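Local coordinates for RBSTP2229 gene product (Geobacillus stearothermophilus, PDB 1T6A), which is of unknown function and belongs to the DUF1885 family, for which no biochemical role has been established, at residues 44-48 and 93-97; 67-71 and 83-89. One frame throughout, in Å; residues are numbered along the deposited sequence.

How the interactions relate
From the N terminus, the long helix 16-45 runs into segment 44-48, whose partner, segment 93-97, comes 45 residues later at the start of helix 92-109. Interaction 1 thus closes a large loop that contains the four-stranded antiparallel sheet. Within that loop, interaction 2 closes a smaller one, joining strands 68-76 and 79-85 as a hairpin; the two contacts nest and do not cross. A short loop leads from the hairpin into helix 92-109, which returns to interaction 1. The contacts also touch: Asp-94 OD2 probably accepts hydrogen bonds from the backbone N of Lys-67 and Gly-68, and Tyr-48 OH packs against Met-69 CE.

Interaction 1. Residues 44-48 and 93-97; sequences AAFPY and GDKGK
Ala-45 and Lys-97 mark the nearest backbone approach, 7.6 Å between CA atoms, where the end of helix 16-45 passes the first turns of helix 92-109; this is too far for backbone hydrogen bonds and leaves Tyr-48, Asp-94 and Lys-97 to span the gap, the lysine reaching backbone carbonyls. The chain leaves the helix at Phe-46 and folds into an inverse gamma turn centred on Pro-47, with a weak bond from Tyr-48 N to Phe-46 O, before Tyr-48 reaches across. Its OH donates to Asp-94 OD1 at 2.8 Å, and OD1 receives the bond on its anti lone pair, the one away from OD2; ring and carboxylate planes are 31° apart. OD2 accepts from Thr-91 N and probably from the backbone N-H groups leading into strand 68-76, which holds the carboxylate at both ends. Lys-97 crosses the same phenol at a slant, its CB at the ring edge near the ring plane, 3.5 Å from Tyr-48 OH. A bend at chi2 (-67°) then turns the lysine chain toward the helix end, where CE packs 3.8 Å from Pro-47 CD. The same CE lies 3.4 Å from Ala-44 O, and CD approaches Ala-45 O. A water donates to Ala-44 O at 3.1 Å; its link to Lys-97 NZ is too short to be trusted and remains doubtful. A phenylalanine in place of Tyr-48 would probably keep much of the ring packing but lose the direct hydrogen bond between this turn and helix 92-109. Chemically, the contact pairs a largely buried phenol-carboxylate bond with an ammonium group near the carbonyl end of a long helix, where the helix dipole would probably favour its positive charge.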
ATOM      1  N   ALA A  44      -4.272   3.014   1.576  1.00 28.57           N
ATOM      2  CA  ALA A  44      -4.292   2.741   3.019  1.00 28.33           C
ATOM      3  C   ALA A  44      -2.927   2.294   3.547  1.00 28.04           C
ATOM      4  O   ALA A  44      -2.583   2.538   4.702  1.00 27.56           O
ATOM      5  CB  ALA A  44      -5.309   1.658   3.331  1.00 28.47           C
ATOM      6  N   ALA A  45      -2.180   1.592   2.703  1.00 27.74           N
ATOM      7  CA  ALA A  45      -0.901   1.017   3.098  1.00 28.50           C
ATOM      8  C   ALA A  45       0.213   2.086   3.122  1.00 28.79           C
ATOM      9  O   ALA A  45       1.220   1.895   3.781  1.00 29.52           O
ATOM     10  CB  ALA A  45      -0.530  -0.104   2.157  1.00 28.47           C
ATOM     11  N   PHE A  46       0.030   3.189   2.394  1.00 28.97           N
ATOM     12  CA  PHE A  46       0.971   4.326   2.418  1.00 29.16           C
ATOM     13  C   PHE A  46       0.232   5.644   2.503  1.00 28.82           C
ATOM     14  O   PHE A  46       0.145   6.401   1.516  1.00 29.65           O
ATOM     15  CB  PHE A  46       1.871   4.305   1.194  1.00 29.28           C
ATOM     16  CG  PHE A  46       3.094   5.157   1.333  1.00 29.95           C
ATOM     17  CD1 PHE A  46       4.184   4.717   2.061  1.00 31.27           C
ATOM     18  CD2 PHE A  46       3.158   6.404   0.717  1.00 32.00           C
ATOM     19  CE1 PHE A  46       5.339   5.527   2.192  1.00 32.20           C
ATOM     20  CE2 PHE A  46       4.295   7.206   0.837  1.00 32.27           C
ATOM     21  CZ  PHE A  46       5.383   6.763   1.577  1.00 31.62           C
ATOM     22  N   PRO A  47      -0.307   5.927   3.676  1.00 28.67           N
ATOM     23  CA  PRO A  47      -1.107   7.139   3.887  1.00 29.26           C
ATOM     24  C   PRO A  47      -0.233   8.372   4.188  1.00 29.71           C
ATOM     25  O   PRO A  47      -0.433   9.059   5.163  1.00 30.33           O
ATOM     26  CB  PRO A  47      -1.952   6.765   5.095  1.00 28.84           C
ATOM     27  CG  PRO A  47      -1.042   5.883   5.891  1.00 28.53           C
ATOM     28  CD  PRO A  47      -0.200   5.118   4.907  1.00 28.39           C
ATOM     29  N   TYR A  48       0.739   8.637   3.336  1.00 30.40           N
ATOM     30  CA  TYR A  48       1.648   9.744   3.546  1.00 31.13           C
ATOM     31  C   TYR A  48       1.889  10.482   2.250  1.00 32.08           C
ATOM     32  O   TYR A  48       1.816   9.902   1.181  1.00 31.73           O
ATOM     33  CB  TYR A  48       2.987   9.232   4.083  1.00 30.42           C
ATOM     34  CG  TYR A  48       2.872   8.517   5.403  1.00 30.34           C
ATOM     35  CD1 TYR A  48       2.694   9.230   6.591  1.00 29.70           C
ATOM     36  CD2 TYR A  48       2.916   7.131   5.469  1.00 28.45           C
ATOM     37  CE1 TYR A  48       2.579   8.573   7.810  1.00 29.32           C
ATOM     38  CE2 TYR A  48       2.791   6.468   6.688  1.00 28.36           C
ATOM     39  CZ  TYR A  48       2.636   7.192   7.845  1.00 28.25           C
ATOM     40  OH  TYR A  48       2.518   6.542   9.037  1.00 28.11           O
ATOM     41  N   GLY A  93      -0.901   4.211  14.376  1.00 30.98           N
ATOM     42  CA  GLY A  93      -0.798   3.939  12.956  1.00 30.43           C
ATOM     43  C   GLY A  93       0.594   4.180  12.396  1.00 29.65           C
ATOM     44  O   GLY A  93       1.119   3.344  11.668  1.00 29.05           O
ATOM     45  N   ASP A  94       1.183   5.322  12.740  1.00 29.55           N
ATOM     46  CA  ASP A  94       2.527   5.687  12.304  1.00 29.08           C
ATOM     47  C   ASP A  94       3.551   4.641  12.721  1.00 29.14           C
ATOM     48  O   ASP A  94       4.440   4.332  11.953  1.00 29.08           O
ATOM     49  CB  ASP A  94       2.974   7.008  12.935  1.00 29.45           C
ATOM     50  CG  ASP A  94       2.248   8.226  12.390  1.00 31.18           C
ATOM     51  OD1 ASP A  94       1.891   8.287  11.186  1.00 29.94           O
ATOM     52  OD2 ASP A  94       2.040   9.208  13.132  1.00 34.53           O
ATOM     53  N   LYS A  95       3.441   4.122  13.945  1.00 29.06           N
ATOM     54  CA  LYS A  95       4.398   3.156  14.447  1.00 30.21           C
ATOM     55  C   LYS A  95       4.363   1.896  13.585  1.00 29.35           C
ATOM     56  O   LYS A  95       5.402   1.389  13.182  1.00 29.34           O
ATOM     57  CB  LYS A  95       4.114   2.779  15.905  1.00 30.85           C
ATOM     58  CG  LYS A  95       4.415   3.896  16.914  1.00 36.32           C
ATOM     59  CD  LYS A  95       4.026   3.459  18.347  1.00 41.83           C
ATOM     60  CE  LYS A  95       3.981   4.610  19.339  1.00 43.70           C
ATOM     61  NZ  LYS A  95       3.263   5.800  18.791  1.00 48.47           N
ATOM     62  N   GLY A  96       3.161   1.396  13.330  1.00 28.04           N
ATOM     63  CA  GLY A  96       2.972   0.251  12.470  1.00 27.42           C
ATOM     64  C   GLY A  96       3.510   0.474  11.071  1.00 27.15           C
ATOM     65  O   GLY A  96       4.210  -0.386  10.534  1.00 26.67           O
ATOM     66  N   LYS A  97       3.221   1.629  10.477  1.00 26.56           N
ATOM     67  CA  LYS A  97       3.708   1.893   9.134  1.00 27.02           C
ATOM     68  C   LYS A  97       5.228   1.978   9.100  1.00 26.78           C
ATOM     69  O   LYS A  97       5.851   1.448   8.183  1.00 26.43           O
ATOM     70  CB  LYS A  97       3.087   3.151   8.545  1.00 27.59           C
ATOM     71  CG  LYS A  97       1.586   3.061   8.360  1.00 29.90           C
ATOM     72  CD  LYS A  97       1.220   2.044   7.295  1.00 33.84           C
ATOM     73  CE  LYS A  97      -0.266   2.023   7.079  1.00 34.61           C
ATOM     74  NZ  LYS A  97      -0.893   1.173   8.046  1.00 37.74           N
TER
HETATM   75  O   HOH W   1      -3.266   0.789   7.203  1.00 58.24           O

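Interaction 2. Residues 67-71 and 83-89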
ATOM      1  N   LYS A  67       0.228  10.942  11.867  1.00 35.82           N
ATOM      2  CA  LYS A  67       0.923  12.226  11.940  1.00 36.31           C
ATOM      3  C   LYS A  67       2.046  12.325  10.919  1.00 35.09           C
ATOM      4  O   LYS A  67       2.064  13.247  10.097  1.00 35.10           O
ATOM      5  CB  LYS A  67       1.483  12.467  13.330  1.00 37.29           C
ATOM      6  CG  LYS A  67       2.105  13.855  13.468  1.00 41.92           C
ATOM      7  CD  LYS A  67       2.207  14.298  14.934  1.00 46.91           C
ATOM      8  CE  LYS A  67       2.995  15.598  15.070  1.00 49.01           C
ATOM      9  NZ  LYS A  67       4.018  15.484  16.143  1.00 52.57           N
ATOM     10  N   GLY A  68       2.983  11.384  10.985  1.00 33.53           N
ATOM     11  CA  GLY A  68       4.098  11.340  10.071  1.00 33.03           C
ATOM     12  C   GLY A  68       5.388  10.781  10.664  1.00 31.95           C
ATOM     13  O   GLY A  68       5.435  10.293  11.799  1.00 31.20           O
HETATM   14  N   MSE A  69       6.441  10.857   9.863  1.00 30.54           N
HETATM   15  CA  MSE A  69       7.773  10.464  10.293  1.00 30.29           C
HETATM   16  C   MSE A  69       8.825  11.131   9.401  1.00 29.41           C
HETATM   17  O   MSE A  69       8.490  11.742   8.381  1.00 28.18           O
HETATM   18  CB  MSE A  69       7.917   8.930  10.222  1.00 30.94           C
HETATM   19  CG  MSE A  69       7.974   8.359   8.814  1.00 32.07           C
HETATM   20 SE   MSE A  69       7.744   6.401   8.710  0.84 38.92          SE
HETATM   21  CE  MSE A  69       5.807   6.309   9.051  1.00 37.38           C
ATOM     22  N   ALA A  70      10.085  10.963   9.777  1.00 28.23           N
ATOM     23  CA  ALA A  70      11.202  11.617   9.122  1.00 28.78           C
ATOM     24  C   ALA A  70      12.278  10.591   8.846  1.00 28.57           C
ATOM     25  O   ALA A  70      12.657   9.828   9.749  1.00 28.86           O
ATOM     26  CB  ALA A  70      11.744  12.735  10.037  1.00 29.36           C
ATOM     27  N   ILE A  71      12.753  10.549   7.611  1.00 27.76           N
ATOM     28  CA  ILE A  71      13.728   9.566   7.186  1.00 27.96           C
ATOM     29  C   ILE A  71      14.964  10.271   6.665  1.00 28.08           C
ATOM     30  O   ILE A  71      14.866  11.163   5.833  1.00 27.63           O
ATOM     31  CB  ILE A  71      13.123   8.642   6.076  1.00 27.69           C
ATOM     32  CG1 ILE A  71      11.771   8.080   6.532  1.00 30.16           C
ATOM     33  CG2 ILE A  71      14.081   7.542   5.735  1.00 28.26           C
ATOM     34  CD1 ILE A  71      11.094   7.143   5.536  1.00 31.02           C
ATOM     35  N   ASP A  83      17.857   6.141   9.050  1.00 27.55           N
ATOM     36  CA  ASP A  83      17.168   6.414  10.296  1.00 27.76           C
ATOM     37  C   ASP A  83      15.728   6.765   9.985  1.00 27.69           C
ATOM     38  O   ASP A  83      15.475   7.546   9.078  1.00 26.84           O
ATOM     39  CB  ASP A  83      17.754   7.628  11.033  1.00 28.37           C
ATOM     40  CG  ASP A  83      19.063   7.336  11.752  1.00 32.84           C
ATOM     41  OD1 ASP A  83      19.286   6.188  12.182  1.00 35.54           O
ATOM     42  OD2 ASP A  83      19.949   8.219  11.936  1.00 37.26           O
ATOM     43  N   ILE A  84      14.802   6.211  10.763  1.00 27.96           N
ATOM     44  CA  ILE A  84      13.396   6.589  10.718  1.00 29.34           C
ATOM     45  C   ILE A  84      13.022   7.092  12.087  1.00 29.99           C
ATOM     46  O   ILE A  84      13.016   6.327  13.052  1.00 30.25           O
ATOM     47  CB  ILE A  84      12.512   5.401  10.308  1.00 29.59           C
ATOM     48  CG1 ILE A  84      12.929   4.917   8.930  1.00 31.82           C
ATOM     49  CG2 ILE A  84      11.035   5.810  10.326  1.00 29.82           C
ATOM     50  CD1 ILE A  84      12.304   3.622   8.551  1.00 35.63           C
ATOM     51  N   ALA A  85      12.761   8.393  12.175  1.00 31.29           N
ATOM     52  CA  ALA A  85      12.397   9.056  13.414  1.00 32.41           C
ATOM     53  C   ALA A  85      10.902   9.347  13.460  1.00 33.46           C
ATOM     54  O   ALA A  85      10.352   9.985  12.563  1.00 32.39           O
ATOM     55  CB  ALA A  85      13.187  10.381  13.560  1.00 32.69           C
ATOM     56  N   LEU A  86      10.252   8.875  14.514  1.00 35.10           N
ATOM     57  CA  LEU A  86       8.872   9.228  14.786  1.00 36.66           C
ATOM     58  C   LEU A  86       8.823  10.406  15.751  1.00 38.72           C
ATOM     59  O   LEU A  86       9.475  10.377  16.787  1.00 38.08           O
ATOM     60  CB  LEU A  86       8.137   8.055  15.416  1.00 36.57           C
ATOM     61  CG  LEU A  86       7.940   6.818  14.553  1.00 36.90           C
ATOM     62  CD1 LEU A  86       7.396   5.712  15.437  1.00 39.22           C
ATOM     63  CD2 LEU A  86       6.988   7.107  13.422  1.00 37.30           C
ATOM     64  N   PRO A  87       8.031  11.426  15.422  1.00 41.26           N
ATOM     65  CA  PRO A  87       7.894  12.598  16.287  1.00 42.74           C
ATOM     66  C   PRO A  87       7.103  12.273  17.554  1.00 44.20           C
ATOM     67  O   PRO A  87       6.467  11.211  17.619  1.00 44.67           O
ATOM     68  CB  PRO A  87       7.133  13.591  15.407  1.00 42.84           C
ATOM     69  CG  PRO A  87       6.306  12.717  14.500  1.00 42.65           C
ATOM     70  CD  PRO A  87       7.189  11.530  14.214  1.00 41.19           C
ATOM     71  N   PRO A  88       7.186  13.143  18.565  1.00 45.56           N
ATOM     72  CA  PRO A  88       6.489  12.938  19.846  1.00 45.85           C
ATOM     73  C   PRO A  88       5.002  12.599  19.739  1.00 45.41           C
ATOM     74  O   PRO A  88       4.522  11.748  20.494  1.00 45.69           O
ATOM     75  CB  PRO A  88       6.675  14.280  20.560  1.00 46.20           C
ATOM     76  CG  PRO A  88       7.980  14.771  20.047  1.00 46.60           C
ATOM     77  CD  PRO A  88       7.997  14.378  18.580  1.00 46.18           C
ATOM     78  N   GLY A  89       4.295  13.222  18.808  1.00 44.59           N
ATOM     79  CA  GLY A  89       2.868  12.952  18.658  1.00 44.33           C
ATOM     80  C   GLY A  89       2.499  11.771  17.759  1.00 43.26           C
ATOM     81  O   GLY A  89       1.340  11.623  17.392  1.00 43.87           O
TER
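Ala-70 and Ala-85 form the hydrogen-bonded pair of an antiparallel beta hairpin, in which strands 68-71 and 83-85 run at 153° to each other, 4.7 Å apart at closest approach. Ala-70 N donates to Ala-85 O at 3.0 Å, and Ala-85 N returns a straighter bond to Ala-70 O at 2.8 Å. Their small methyls share one face of the sheet. The other face is bulkier: in the neighbouring non-hydrogen-bonded pair, Ile-71 and Ile-84 project together from the sheet, flank to flank, CG1 to CG1 4.1 Å, and both meet Phe-101 of helix 92-109. Selenomethionine Met-69 extends this apolar ridge. A chi1 of 71° lodges its CG between backbone N and carbonyl carbon and sends the chain toward the isoleucine face, where SE touches Ile-84 CG2 at 3.7 Å. The branch CD2 of Leu-86 fits against the root of the same side chain, 3.8 Å from Met-69 CB. Past the paired residues the chains are joined by shape: the long Lys-67 chain and the Pro-87 ring pass each other heading opposite ways, Lys-67 CD lying 3.7 Å from Gly-89 O and NZ beside Pro-87 CB. The Pro-87 ring fills the hollow beside Gly-68, between the Lys-67 chain and the Leu-86 branch. The backbone of Gly-68 would push any side chain against the preceding carbonyl O; here Pro-87 CD rests 3.2 Å from Gly-68 O.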